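Local structure of lovastatin nonaketide synthase, polyketide synthase component (Aspergillus terreus, 7CPX) at residues P1643-G1648 / Q1671-L1676; S1689-L1694 / S1721-L1726; E1683-K1688 / L1717-N1722; R1675-L1680 / E1707-A1712. The protein catalyses, with its partner lovC, the iterative polyketide synthesis that builds dihydromonacolin L, the precursor of lovastatin, from nine malonyl-CoA units. The protein carries 2 engineered substitutions. All coordinates share one frame; numbering follows the deposited sequence.

Interaction 1 of 4, residues P1643-G1648 / Q1671-L1676; sequences PLVVVG and QTYKRL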
loop_
_atom_site.group_PDB
_atom_site.type_symbol
_atom_site.label_atom_id
_atom_site.label_comp_id
_atom_site.label_asym_id
_atom_site.label_seq_id
_atom_site.Cartn_x
_atom_site.Cartn_y
_atom_site.Cartn_z
ATOM N N PRO A 1643 -45.757 12.961 77.657
ATOM C CA PRO A 1643 -46.596 11.894 78.216
ATOM C C PRO A 1643 -46.156 10.524 77.726
ATOM O O PRO A 1643 -45.764 10.353 76.570
ATOM C CB PRO A 1643 -48.002 12.245 77.715
ATOM C CG PRO A 1643 -47.947 13.692 77.387
ATOM C CD PRO A 1643 -46.553 13.950 76.912
ATOM N N LEU A 1644 -46.228 9.544 78.622
ATOM C CA LEU A 1644 -45.844 8.172 78.323
ATOM C C LEU A 1644 -47.070 7.274 78.400
ATOM O O LEU A 1644 -47.841 7.345 79.363
ATOM C CB LEU A 1644 -44.761 7.682 79.285
ATOM C CG LEU A 1644 -44.179 6.305 78.954
ATOM C CD1 LEU A 1644 -42.678 6.287 79.191
ATOM C CD2 LEU A 1644 -44.859 5.218 79.770
ATOM N N VAL A 1645 -47.245 6.437 77.382
ATOM C CA VAL A 1645 -48.383 5.533 77.285
ATOM C C VAL A 1645 -47.851 4.134 77.016
ATOM O O VAL A 1645 -47.164 3.911 76.013
ATOM C CB VAL A 1645 -49.363 5.955 76.177
ATOM C CG1 VAL A 1645 -50.587 5.057 76.185
ATOM C CG2 VAL A 1645 -49.761 7.418 76.334
ATOM N N VAL A 1646 -48.173 3.194 77.896
ATOM C CA VAL A 1646 -47.756 1.804 77.755
ATOM C C VAL A 1646 -48.942 0.997 77.251
ATOM O O VAL A 1646 -50.055 1.117 77.778
ATOM C CB VAL A 1646 -47.231 1.239 79.083
ATOM C CG1 VAL A 1646 -46.630 -0.138 78.861
ATOM C CG2 VAL A 1646 -46.209 2.180 79.694
ATOM N N VAL A 1647 -48.708 0.191 76.220
ATOM C CA VAL A 1647 -49.732 -0.645 75.609
ATOM C C VAL A 1647 -49.236 -2.082 75.617
ATOM O O VAL A 1647 -48.100 -2.353 75.211
ATOM C CB VAL A 1647 -50.060 -0.188 74.177
ATOM C CG1 VAL A 1647 -51.286 -0.916 73.654
ATOM C CG2 VAL A 1647 -50.264 1.318 74.132
ATOM N N GLY A 1648 -50.088 -2.999 76.075
ATOM C CA GLY A 1648 -49.745 -4.404 76.179
ATOM C C GLY A 1648 -49.821 -4.879 77.623
ATOM O O GLY A 1648 -50.729 -4.501 78.368
ATOM N N GLN A 1671 -50.066 6.606 81.100
ATOM C CA GLN A 1671 -51.296 5.925 80.728
ATOM C C GLN A 1671 -50.965 4.471 80.438
ATOM O O GLN A 1671 -49.852 4.150 80.016
ATOM C CB GLN A 1671 -51.963 6.563 79.504
ATOM C CG GLN A 1671 -52.397 8.003 79.706
ATOM C CD GLN A 1671 -53.117 8.565 78.495
ATOM O OE1 GLN A 1671 -53.063 7.992 77.407
ATOM N NE2 GLN A 1671 -53.801 9.688 78.680
ATOM N N THR A 1672 -51.932 3.587 80.672
ATOM C CA THR A 1672 -51.719 2.161 80.471
ATOM C C THR A 1672 -52.944 1.539 79.821
ATOM O O THR A 1672 -54.081 1.865 80.173
ATOM C CB THR A 1672 -51.416 1.446 81.792
ATOM O OG1 THR A 1672 -52.485 1.670 82.720
ATOM C CG2 THR A 1672 -50.116 1.959 82.383
ATOM N N TYR A 1673 -52.699 0.641 78.868
ATOM C CA TYR A 1673 -53.763 -0.073 78.176
ATOM C C TYR A 1673 -53.327 -1.512 77.959
ATOM O O TYR A 1673 -52.196 -1.765 77.535
ATOM C CB TYR A 1673 -54.096 0.595 76.839
ATOM C CG TYR A 1673 -54.489 2.047 76.979
ATOM C CD1 TYR A 1673 -55.807 2.410 77.212
ATOM C CD2 TYR A 1673 -53.540 3.054 76.888
ATOM C CE1 TYR A 1673 -56.170 3.734 77.346
ATOM C CE2 TYR A 1673 -53.893 4.381 77.020
ATOM C CZ TYR A 1673 -55.208 4.716 77.248
ATOM O OH TYR A 1673 -55.563 6.039 77.380
ATOM N N LYS A 1674 -54.228 -2.453 78.251
ATOM C CA LYS A 1674 -53.882 -3.865 78.143
ATOM C C LYS A 1674 -53.591 -4.258 76.700
ATOM O O LYS A 1674 -52.661 -5.028 76.434
ATOM C CB LYS A 1674 -55.011 -4.725 78.711
ATOM C CG LYS A 1674 -55.390 -4.392 80.145
ATOM C CD LYS A 1674 -54.214 -4.570 81.091
ATOM C CE LYS A 1674 -54.614 -4.302 82.530
ATOM N NZ LYS A 1674 -53.460 -4.441 83.460
ATOM N N ARG A 1675 -54.377 -3.745 75.757
ATOM C CA ARG A 1675 -54.272 -4.141 74.361
ATOM C C ARG A 1675 -54.361 -2.907 73.476
ATOM O O ARG A 1675 -54.874 -1.861 73.878
ATOM C CB ARG A 1675 -55.372 -5.140 73.977
ATOM C CG ARG A 1675 -55.380 -6.405 74.819
ATOM C CD ARG A 1675 -56.686 -7.167 74.663
ATOM N NE ARG A 1675 -57.827 -6.383 75.122
ATOM C CZ ARG A 1675 -59.081 -6.815 75.134
ATOM N NH1 ARG A 1675 -59.397 -8.031 74.722
ATOM N NH2 ARG A 1675 -60.041 -6.006 75.573
ATOM N N LEU A 1676 -53.845 -3.045 72.252
ATOM C CA LEU A 1676 -53.933 -1.952 71.292
ATOM C C LEU A 1676 -55.381 -1.664 70.912
ATOM O O LEU A 1676 -55.736 -0.508 70.651
ATOM C CB LEU A 1676 -53.102 -2.282 70.052
ATOM C CG LEU A 1676 -52.981 -1.185 68.994
ATOM C CD1 LEU A 1676 -52.481 0.113 69.603
ATOM C CD2 LEU A 1676 -52.067 -1.624 67.863
#
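Y1673 turns an edge of its phenol ring to V1645: the CG1 methyl of V1645 lies near the ring plane, 3.5 Å from Y1673 CE2, and Q1671 OE1 sits at the rim as well, beside the hydroxyl. The carboxamide of Q1671 is met over a face. Y1673 OH donates to Q1671 OE1 at 3.2 Å from 75° out of the amide plane, not along a lone pair. V1645 serves both neighbours because its two methyls diverge: CG1, trans to the backbone N (chi1 -175°), is directed to the tyrosine, while CG2 packs 3.5 Å from Q1671 OE1. Beneath these side chains the strands run parallel. V1646 bonds through both backbone groups, its N to Q1671 O and its O from Y1673 N (each 2.9 Å), flanked by the bonds Q1671 N to L1644 O and G1648 N to Y1673 O. Beyond the end of the second strand, L1676 N lies 3.6 Å from V1647 CG1, where that chain turns into helix 1676-1680. The two strands, with helix 1652-1664 between them in sequence, form a beta-alpha-beta unit; the helix covers the V1646 face through L1658 and I1661. Strand 1670-1673 is outermost in the sheet within this chain, strand 1644-1647 also pairs with 1689-1693, and L1685 lies against Q1671 and Y1673 on the V1645 face.

Interaction 2 of 4, residues S1689-L1694 / S1721-L1726; sequences STFVML and SNTVWL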
loop_
_atom_site.group_PDB
_atom_site.type_symbol
_atom_site.label_atom_id
_atom_site.label_comp_id
_atom_site.label_asym_id
_atom_site.label_seq_id
_atom_site.Cartn_x
_atom_site.Cartn_y
_atom_site.Cartn_z
ATOM N N SER A 1689 -47.508 11.824 72.600
ATOM C CA SER A 1689 -47.243 10.696 73.476
ATOM C C SER A 1689 -45.940 9.998 73.112
ATOM O O SER A 1689 -45.529 9.956 71.949
ATOM C CB SER A 1689 -48.389 9.690 73.398
ATOM O OG SER A 1689 -48.111 8.545 74.185
ATOM N N THR A 1690 -45.293 9.446 74.132
ATOM C CA THR A 1690 -44.203 8.495 73.958
ATOM C C THR A 1690 -44.756 7.118 74.308
ATOM O O THR A 1690 -45.105 6.857 75.464
ATOM C CB THR A 1690 -43.006 8.856 74.834
ATOM O OG1 THR A 1690 -42.569 10.186 74.528
ATOM C CG2 THR A 1690 -41.863 7.886 74.594
ATOM N N PHE A 1691 -44.860 6.250 73.311
ATOM C CA PHE A 1691 -45.505 4.960 73.493
ATOM C C PHE A 1691 -44.478 3.861 73.737
ATOM O O PHE A 1691 -43.405 3.830 73.130
ATOM C CB PHE A 1691 -46.355 4.604 72.274
ATOM C CG PHE A 1691 -47.726 5.212 72.283
ATOM C CD1 PHE A 1691 -48.785 4.555 72.881
ATOM C CD2 PHE A 1691 -47.960 6.429 71.669
ATOM C CE1 PHE A 1691 -50.051 5.107 72.880
ATOM C CE2 PHE A 1691 -49.223 6.985 71.663
ATOM C CZ PHE A 1691 -50.270 6.325 72.271
ATOM N N VAL A 1692 -44.823 2.957 74.647
ATOM C CA VAL A 1692 -44.047 1.755 74.923
ATOM C C VAL A 1692 -44.987 0.581 74.705
ATOM O O VAL A 1692 -45.910 0.363 75.500
ATOM C CB VAL A 1692 -43.470 1.743 76.345
ATOM C CG1 VAL A 1692 -42.655 0.481 76.573
ATOM C CG2 VAL A 1692 -42.625 2.983 76.579
ATOM N N MET A 1693 -44.761 -0.175 73.638
ATOM C CA MET A 1693 -45.714 -1.169 73.162
ATOM C C MET A 1693 -45.195 -2.561 73.496
ATOM O O MET A 1693 -44.203 -3.018 72.918
ATOM C CB MET A 1693 -45.936 -1.015 71.661
ATOM C CG MET A 1693 -46.190 0.418 71.218
ATOM S SD MET A 1693 -47.723 1.101 71.866
ATOM C CE MET A 1693 -48.922 0.082 71.014
ATOM N N LEU A 1694 -45.870 -3.228 74.428
ATOM C CA LEU A 1694 -45.623 -4.629 74.734
ATOM C C LEU A 1694 -46.579 -5.552 73.991
ATOM O O LEU A 1694 -46.616 -6.753 74.278
ATOM C CB LEU A 1694 -45.737 -4.868 76.241
ATOM C CG LEU A 1694 -44.555 -4.417 77.103
ATOM C CD1 LEU A 1694 -44.241 -2.943 76.892
ATOM C CD2 LEU A 1694 -44.838 -4.696 78.571
ATOM N N SER A 1721 -45.702 10.818 69.139
ATOM C CA SER A 1721 -44.507 11.506 68.670
ATOM C C SER A 1721 -43.262 10.648 68.816
ATOM O O SER A 1721 -42.336 10.766 68.007
ATOM C CB SER A 1721 -44.309 12.816 69.439
ATOM O OG SER A 1721 -44.121 12.570 70.822
ATOM N N ASN A 1722 -43.229 9.791 69.834
ATOM C CA ASN A 1722 -42.185 8.799 70.017
ATOM C C ASN A 1722 -42.845 7.480 70.389
ATOM O O ASN A 1722 -43.933 7.461 70.969
ATOM C CB ASN A 1722 -41.191 9.215 71.107
ATOM C CG ASN A 1722 -40.454 10.493 70.767
ATOM O OD1 ASN A 1722 -40.252 10.814 69.596
ATOM N ND2 ASN A 1722 -40.044 11.231 71.792
ATOM N N THR A 1723 -42.196 6.375 70.035
ATOM C CA THR A 1723 -42.741 5.076 70.396
ATOM C C THR A 1723 -41.651 4.017 70.369
ATOM O O THR A 1723 -40.734 4.061 69.542
ATOM C CB THR A 1723 -43.881 4.658 69.466
ATOM O OG1 THR A 1723 -44.887 5.677 69.437
ATOM C CG2 THR A 1723 -44.488 3.347 69.952
ATOM N N VAL A 1724 -41.784 3.055 71.281
ATOM C CA VAL A 1724 -40.908 1.894 71.362
ATOM C C VAL A 1724 -41.777 0.649 71.422
ATOM O O VAL A 1724 -42.664 0.545 72.277
ATOM C CB VAL A 1724 -39.984 1.961 72.593
ATOM C CG1 VAL A 1724 -38.979 0.821 72.563
ATOM C CG2 VAL A 1724 -39.283 3.305 72.661
ATOM N N TRP A 1725 -41.523 -0.292 70.520
ATOM C CA TRP A 1725 -42.179 -1.590 70.521
ATOM C C TRP A 1725 -41.223 -2.636 71.071
ATOM O O TRP A 1725 -40.014 -2.566 70.841
ATOM C CB TRP A 1725 -42.625 -1.980 69.110
ATOM C CG TRP A 1725 -43.801 -1.202 68.611
ATOM C CD1 TRP A 1725 -45.102 -1.607 68.592
ATOM C CD2 TRP A 1725 -43.784 0.117 68.055
ATOM N NE1 TRP A 1725 -45.898 -0.623 68.060
ATOM C CE2 TRP A 1725 -45.112 0.446 67.721
ATOM C CE3 TRP A 1725 -42.774 1.049 67.801
ATOM C CZ2 TRP A 1725 -45.459 1.670 67.154
ATOM C CZ3 TRP A 1725 -43.117 2.261 67.231
ATOM C CH2 TRP A 1725 -44.449 2.562 66.916
ATOM N N LEU A 1726 -41.766 -3.591 71.819
ATOM C CA LEU A 1726 -40.998 -4.700 72.369
ATOM C C LEU A 1726 -41.497 -5.994 71.747
ATOM O O LEU A 1726 -42.696 -6.285 71.799
ATOM C CB LEU A 1726 -41.126 -4.760 73.890
ATOM C CG LEU A 1726 -40.705 -3.516 74.672
ATOM C CD1 LEU A 1726 -40.712 -3.827 76.155
ATOM C CD2 LEU A 1726 -39.337 -3.034 74.225
#
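A beta-alpha-beta unit of a Rossmann-like sheet brings M1693 and W1725 side by side, its parallel strands 1689-1693 and 1723-1726 being joined through helix 1705-1719. The methionine lies over one face of the indole, with M1693 CG 3.5 Å from the centroid of the W1725 five-membered ring. Bends at chi2 (-65°) and chi3 (-67°) carry the rest of the chain round, and the sulfur makes an oblique Met-aromatic contact. T1723 CG2 shares that indole face and also packs alongside F1691 CB. Where the second chain turns its corner, S1689 O is gripped by two successive amides, S1721 N at 2.9 Å and N1722 N at 3.1 Å, both in the carbonyl plane. N1722 O in turn accepts from F1691 N at 2.8 Å, the donor standing above the carbonyl plane. Regular parallel pairing then follows through F1691 O, V1724 O and M1693 O. T1690 and N1722 point to the other face, where T1690 OG1 and N1722 ND2 both bond to D1784 OD1. At the far end L1694 CD1 meets L1726 CD1 at 3.7 Å. Strand 1689-1693 is flanked on its other edge by 1644-1647; helices 1652-1664 and 1775-1784 pack against V1692 and L1726 on the T1690 face.

Interaction 3 of 4, residues E1683-K1688 / L1717-N1722; sequences EELPMK and LTYASN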
loop_
_atom_site.group_PDB
_atom_site.type_symbol
_atom_site.label_atom_id
_atom_site.label_comp_id
_atom_site.label_asym_id
_atom_site.label_seq_id
_atom_site.Cartn_x
_atom_site.Cartn_y
_atom_site.Cartn_z
ATOM N N GLU A 1683 -60.591 6.863 75.511
ATOM C CA GLU A 1683 -61.370 8.084 75.338
ATOM C C GLU A 1683 -60.476 9.283 75.050
ATOM O O GLU A 1683 -60.831 10.142 74.236
ATOM C CB GLU A 1683 -62.221 8.345 76.582
ATOM C CG GLU A 1683 -63.304 7.302 76.839
ATOM C CD GLU A 1683 -62.752 5.992 77.368
ATOM O OE1 GLU A 1683 -61.517 5.884 77.523
ATOM O OE2 GLU A 1683 -63.553 5.071 77.631
ATOM N N GLU A 1684 -59.318 9.358 75.703
ATOM C CA GLU A 1684 -58.410 10.486 75.550
ATOM C C GLU A 1684 -56.977 9.982 75.520
ATOM O O GLU A 1684 -56.601 9.128 76.328
ATOM C CB GLU A 1684 -58.589 11.496 76.689
ATOM C CG GLU A 1684 -57.646 12.688 76.622
ATOM C CD GLU A 1684 -57.887 13.684 77.739
ATOM O OE1 GLU A 1684 -58.816 13.462 78.544
ATOM O OE2 GLU A 1684 -57.146 14.686 77.814
ATOM N N LEU A 1685 -56.187 10.510 74.590
ATOM C CA LEU A 1685 -54.770 10.202 74.487
ATOM C C LEU A 1685 -54.009 11.481 74.178
ATOM O O LEU A 1685 -54.531 12.364 73.487
ATOM C CB LEU A 1685 -54.490 9.165 73.389
ATOM C CG LEU A 1685 -55.133 7.790 73.565
ATOM C CD1 LEU A 1685 -54.895 6.942 72.330
ATOM C CD2 LEU A 1685 -54.589 7.093 74.800
ATOM N N PRO A 1686 -52.777 11.611 74.669
ATOM C CA PRO A 1686 -51.957 12.768 74.294
ATOM C C PRO A 1686 -51.330 12.577 72.922
ATOM O O PRO A 1686 -50.820 11.503 72.591
ATOM C CB PRO A 1686 -50.894 12.825 75.397
ATOM C CG PRO A 1686 -50.786 11.429 75.896
ATOM C CD PRO A 1686 -52.114 10.762 75.676
ATOM N N MET A 1687 -51.373 13.638 72.116
ATOM C CA MET A 1687 -50.886 13.560 70.744
ATOM C C MET A 1687 -49.372 13.684 70.640
ATOM O O MET A 1687 -48.816 13.376 69.579
ATOM C CB MET A 1687 -51.553 14.638 69.889
ATOM C CG MET A 1687 -52.958 14.267 69.446
ATOM S SD MET A 1687 -53.680 15.440 68.285
ATOM C CE MET A 1687 -55.164 14.560 67.807
ATOM N N LYS A 1688 -48.693 14.121 71.700
ATOM C CA LYS A 1688 -47.239 14.090 71.773
ATOM C C LYS A 1688 -46.765 12.925 72.634
ATOM O O LYS A 1688 -45.743 13.016 73.318
ATOM C CB LYS A 1688 -46.697 15.412 72.314
ATOM C CG LYS A 1688 -47.087 16.629 71.488
ATOM C CD LYS A 1688 -46.574 16.528 70.059
ATOM C CE LYS A 1688 -46.897 17.779 69.262
ATOM N NZ LYS A 1688 -46.440 17.669 67.851
ATOM N N LEU A 1717 -50.223 5.926 65.703
ATOM C CA LEU A 1717 -49.331 6.805 64.955
ATOM C C LEU A 1717 -49.781 8.254 65.068
ATOM O O LEU A 1717 -48.955 9.161 65.224
ATOM C CB LEU A 1717 -49.273 6.387 63.485
ATOM C CG LEU A 1717 -48.836 4.956 63.161
ATOM C CD1 LEU A 1717 -48.516 4.837 61.679
ATOM C CD2 LEU A 1717 -47.651 4.523 64.008
ATOM N N THR A 1718 -51.092 8.490 64.988
ATOM C CA THR A 1718 -51.599 9.856 65.059
ATOM C C THR A 1718 -51.279 10.495 66.404
ATOM O O THR A 1718 -50.872 11.661 66.464
ATOM C CB THR A 1718 -53.107 9.869 64.807
ATOM O OG1 THR A 1718 -53.389 9.254 63.545
ATOM C CG2 THR A 1718 -53.635 11.297 64.802
ATOM N N TYR A 1719 -51.454 9.748 67.495
ATOM C CA TYR A 1719 -51.236 10.296 68.828
ATOM C C TYR A 1719 -49.793 10.177 69.301
ATOM O O TYR A 1719 -49.482 10.655 70.397
ATOM C CB TYR A 1719 -52.142 9.600 69.845
ATOM C CG TYR A 1719 -53.580 10.056 69.805
ATOM C CD1 TYR A 1719 -53.984 11.199 70.481
ATOM C CD2 TYR A 1719 -54.534 9.341 69.100
ATOM C CE1 TYR A 1719 -55.300 11.618 70.450
ATOM C CE2 TYR A 1719 -55.851 9.751 69.064
ATOM C CZ TYR A 1719 -56.229 10.889 69.740
ATOM O OH TYR A 1719 -57.541 11.301 69.705
ATOM N N ALA A 1720 -48.913 9.564 68.518
ATOM C CA ALA A 1720 -47.555 9.272 68.955
ATOM C C ALA A 1720 -46.568 10.237 68.313
ATOM O O ALA A 1720 -46.604 10.456 67.098
ATOM C CB ALA A 1720 -47.170 7.833 68.610
ATOM N N SER A 1721 -45.702 10.818 69.139
ATOM C CA SER A 1721 -44.507 11.506 68.670
ATOM C C SER A 1721 -43.262 10.648 68.816
ATOM O O SER A 1721 -42.336 10.766 68.007
ATOM C CB SER A 1721 -44.309 12.816 69.439
ATOM O OG SER A 1721 -44.121 12.570 70.822
ATOM N N ASN A 1722 -43.229 9.791 69.834
ATOM C CA ASN A 1722 -42.185 8.799 70.017
ATOM C C ASN A 1722 -42.845 7.480 70.389
ATOM O O ASN A 1722 -43.933 7.461 70.969
ATOM C CB ASN A 1722 -41.191 9.215 71.107
ATOM C CG ASN A 1722 -40.454 10.493 70.767
ATOM O OD1 ASN A 1722 -40.252 10.814 69.596
ATOM N ND2 ASN A 1722 -40.044 11.231 71.792
#
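The Y1719 ring is held between two side chains of a loop, L1685 over one face and M1687 across the other side of its plane. L1685 CB stands 3.9 Å from the ring centroid, 22° off the normal, a CH-pi contact in which the leucine crosses the tyrosine at about a right angle. M1687 comes in obliquely, its CG 3.4 Å from Y1719 CD1; its chain is extended beyond CG (chi2 -173°), which carries SD along the ring into an oblique Met-aromatic contact at 5.3 Å from the centroid. M1687 N lies at the ring edge, near its plane. The loop 1683-1688 leads from helix 1676-1680 into strand 1689-1693, and it crosses here the junction at which helix 1705-1719 passes into strand 1720-1728, the neighbour of 1689-1693 in the sheet. Farther along, S1721 OG lies 3.0 Å from K1688 O, a weak bond at most, and S1689 O competes for the same proton.

Interaction 4 of 4, residues R1675-L1680 / E1707-A1712; sequences RLVDLL and EETFEA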
loop_
_atom_site.group_PDB
_atom_site.type_symbol
_atom_site.label_atom_id
_atom_site.label_comp_id
_atom_site.label_asym_id
_atom_site.label_seq_id
_atom_site.Cartn_x
_atom_site.Cartn_y
_atom_site.Cartn_z
ATOM N N ARG A 1675 -54.377 -3.745 75.757
ATOM C CA ARG A 1675 -54.272 -4.141 74.361
ATOM C C ARG A 1675 -54.361 -2.907 73.476
ATOM O O ARG A 1675 -54.874 -1.861 73.878
ATOM C CB ARG A 1675 -55.372 -5.140 73.977
ATOM C CG ARG A 1675 -55.380 -6.405 74.819
ATOM C CD ARG A 1675 -56.686 -7.167 74.663
ATOM N NE ARG A 1675 -57.827 -6.383 75.122
ATOM C CZ ARG A 1675 -59.081 -6.815 75.134
ATOM N NH1 ARG A 1675 -59.397 -8.031 74.722
ATOM N NH2 ARG A 1675 -60.041 -6.006 75.573
ATOM N N LEU A 1676 -53.845 -3.045 72.252
ATOM C CA LEU A 1676 -53.933 -1.952 71.292
ATOM C C LEU A 1676 -55.381 -1.664 70.912
ATOM O O LEU A 1676 -55.736 -0.508 70.651
ATOM C CB LEU A 1676 -53.102 -2.282 70.052
ATOM C CG LEU A 1676 -52.981 -1.185 68.994
ATOM C CD1 LEU A 1676 -52.481 0.113 69.603
ATOM C CD2 LEU A 1676 -52.067 -1.624 67.863
ATOM N N VAL A 1677 -56.226 -2.696 70.875
ATOM C CA VAL A 1677 -57.653 -2.472 70.660
ATOM C C VAL A 1677 -58.223 -1.620 71.785
ATOM O O VAL A 1677 -59.073 -0.751 71.559
ATOM C CB VAL A 1677 -58.397 -3.814 70.531
ATOM C CG1 VAL A 1677 -57.900 -4.579 69.315
ATOM C CG2 VAL A 1677 -58.237 -4.650 71.798
ATOM N N ASP A 1678 -57.765 -1.855 73.018
ATOM C CA ASP A 1678 -58.181 -1.008 74.130
ATOM C C ASP A 1678 -57.718 0.427 73.918
ATOM O O ASP A 1678 -58.433 1.376 74.262
ATOM C CB ASP A 1678 -57.634 -1.561 75.446
ATOM C CG ASP A 1678 -58.072 -2.989 75.704
ATOM O OD1 ASP A 1678 -59.173 -3.366 75.252
ATOM O OD2 ASP A 1678 -57.313 -3.735 76.357
ATOM N N LEU A 1679 -56.522 0.606 73.352
ATOM C CA LEU A 1679 -56.065 1.948 73.012
ATOM C C LEU A 1679 -57.007 2.600 72.010
ATOM O O LEU A 1679 -57.342 3.783 72.138
ATOM C CB LEU A 1679 -54.644 1.895 72.451
ATOM C CG LEU A 1679 -53.984 3.250 72.183
ATOM C CD1 LEU A 1679 -53.623 3.937 73.490
ATOM C CD2 LEU A 1679 -52.758 3.087 71.301
ATOM N N LEU A 1680 -57.441 1.841 71.001
ATOM C CA LEU A 1680 -58.438 2.363 70.073
ATOM C C LEU A 1680 -59.717 2.750 70.800
ATOM O O LEU A 1680 -60.410 3.685 70.384
ATOM C CB LEU A 1680 -58.737 1.333 68.984
ATOM C CG LEU A 1680 -59.837 1.697 67.984
ATOM C CD1 LEU A 1680 -59.545 3.031 67.315
ATOM C CD2 LEU A 1680 -59.992 0.602 66.941
ATOM N N GLU A 1707 -59.245 -7.401 63.873
ATOM C CA GLU A 1707 -59.938 -6.882 65.046
ATOM C C GLU A 1707 -59.800 -5.370 65.180
ATOM O O GLU A 1707 -59.781 -4.851 66.304
ATOM C CB GLU A 1707 -59.418 -7.573 66.307
ATOM C CG GLU A 1707 -59.239 -9.078 66.169
ATOM C CD GLU A 1707 -60.526 -9.791 65.804
ATOM O OE1 GLU A 1707 -61.608 -9.182 65.942
ATOM O OE2 GLU A 1707 -60.457 -10.964 65.378
ATOM N N GLU A 1708 -59.690 -4.653 64.061
ATOM C CA GLU A 1708 -59.486 -3.207 64.046
ATOM C C GLU A 1708 -58.147 -2.813 64.656
ATOM O O GLU A 1708 -57.920 -1.637 64.960
ATOM C CB GLU A 1708 -60.624 -2.472 64.764
ATOM C CG GLU A 1708 -61.979 -2.647 64.105
ATOM C CD GLU A 1708 -63.071 -1.866 64.809
ATOM O OE1 GLU A 1708 -62.790 -1.280 65.875
ATOM O OE2 GLU A 1708 -64.208 -1.835 64.294
ATOM N N THR A 1709 -57.251 -3.783 64.846
ATOM C CA THR A 1709 -55.925 -3.470 65.364
ATOM C C THR A 1709 -55.158 -2.567 64.407
ATOM O O THR A 1709 -54.258 -1.835 64.829
ATOM C CB THR A 1709 -55.146 -4.759 65.617
ATOM O OG1 THR A 1709 -55.954 -5.666 66.378
ATOM C CG2 THR A 1709 -53.869 -4.470 66.380
ATOM N N PHE A 1710 -55.503 -2.605 63.120
ATOM C CA PHE A 1710 -54.860 -1.743 62.133
ATOM C C PHE A 1710 -55.336 -0.299 62.257
ATOM O O PHE A 1710 -54.529 0.638 62.186
ATOM C CB PHE A 1710 -55.130 -2.303 60.735
ATOM C CG PHE A 1710 -54.810 -1.358 59.620
ATOM C CD1 PHE A 1710 -53.500 -1.028 59.323
ATOM C CD2 PHE A 1710 -55.822 -0.820 58.848
ATOM C CE1 PHE A 1710 -53.210 -0.165 58.287
ATOM C CE2 PHE A 1710 -55.537 0.038 57.812
ATOM C CZ PHE A 1710 -54.231 0.367 57.531
ATOM N N GLU A 1711 -56.638 -0.095 62.469
ATOM C CA GLU A 1711 -57.128 1.246 62.770
ATOM C C GLU A 1711 -56.562 1.735 64.096
ATOM O O GLU A 1711 -56.259 2.924 64.259
ATOM C CB GLU A 1711 -58.656 1.251 62.804
ATOM C CG GLU A 1711 -59.308 0.686 61.551
ATOM C CD GLU A 1711 -58.952 1.469 60.303
ATOM O OE1 GLU A 1711 -58.459 2.609 60.434
ATOM O OE2 GLU A 1711 -59.165 0.945 59.190
ATOM N N ALA A 1712 -56.412 0.825 65.059
ATOM C CA ALA A 1712 -55.778 1.182 66.320
ATOM C C ALA A 1712 -54.333 1.607 66.100
ATOM O O ALA A 1712 -53.838 2.521 66.765
ATOM C CB ALA A 1712 -55.850 0.004 67.289
#
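A1712 CB sits against two leucines one helical turn apart, 3.5 Å from L1676 CG and 3.6 Å from L1680 CB. The segment axes approach to 8.4 Å and cross at 61°, consistent with the small alanine at the crossing. L1676 CD2 reaches on to T1709 CG2, 3.7 Å away, while V1677 CG1 packs against both E1707 O and T1709 OG1; that hydroxyl bonds to G1704 O. L1680 has CG trans to its backbone N (chi1 176°) and lies at about a right angle to the extended E1708, with L1680 CD2 3.5 Å from E1708 OE1. At the start of the first helix the N-cap residue R1675 grips D1678 side-on, through NE to OD2 and NH2 to OD1 (2.8 Å). The contact is mainly aliphatic carbon, with some carbon-to-oxygen approaches and glutamates at its margin, and it probably depends on shape fit and the burial of leucine, valine and alanine carbon more than on charge.

Overall arrangement
Interactions 1 and 2, with centres 9 Å apart, belong to one sheet and are joined by the pairing of strands 1644-1647 and 1689-1693 between them, where V1647 O probably accepts a hydrogen bond from L1694 N. Interactions 3 and 4 pack on the face that carries V1645 and F1691, 14 Å from each other between centres. L1679 ties the group together, touching Y1673, V1645, F1691 and L1685. Interaction 3 also joins interaction 2 through S1721 and N1722, and interaction 4 continues from the end of interaction 1. All lie away from the catalytic sites, in what is probably the non-catalytic, Rossmann-like pseudo-ketoreductase; its helix 1705-1719 touches the ketoreductase domain through F1710 and L1717.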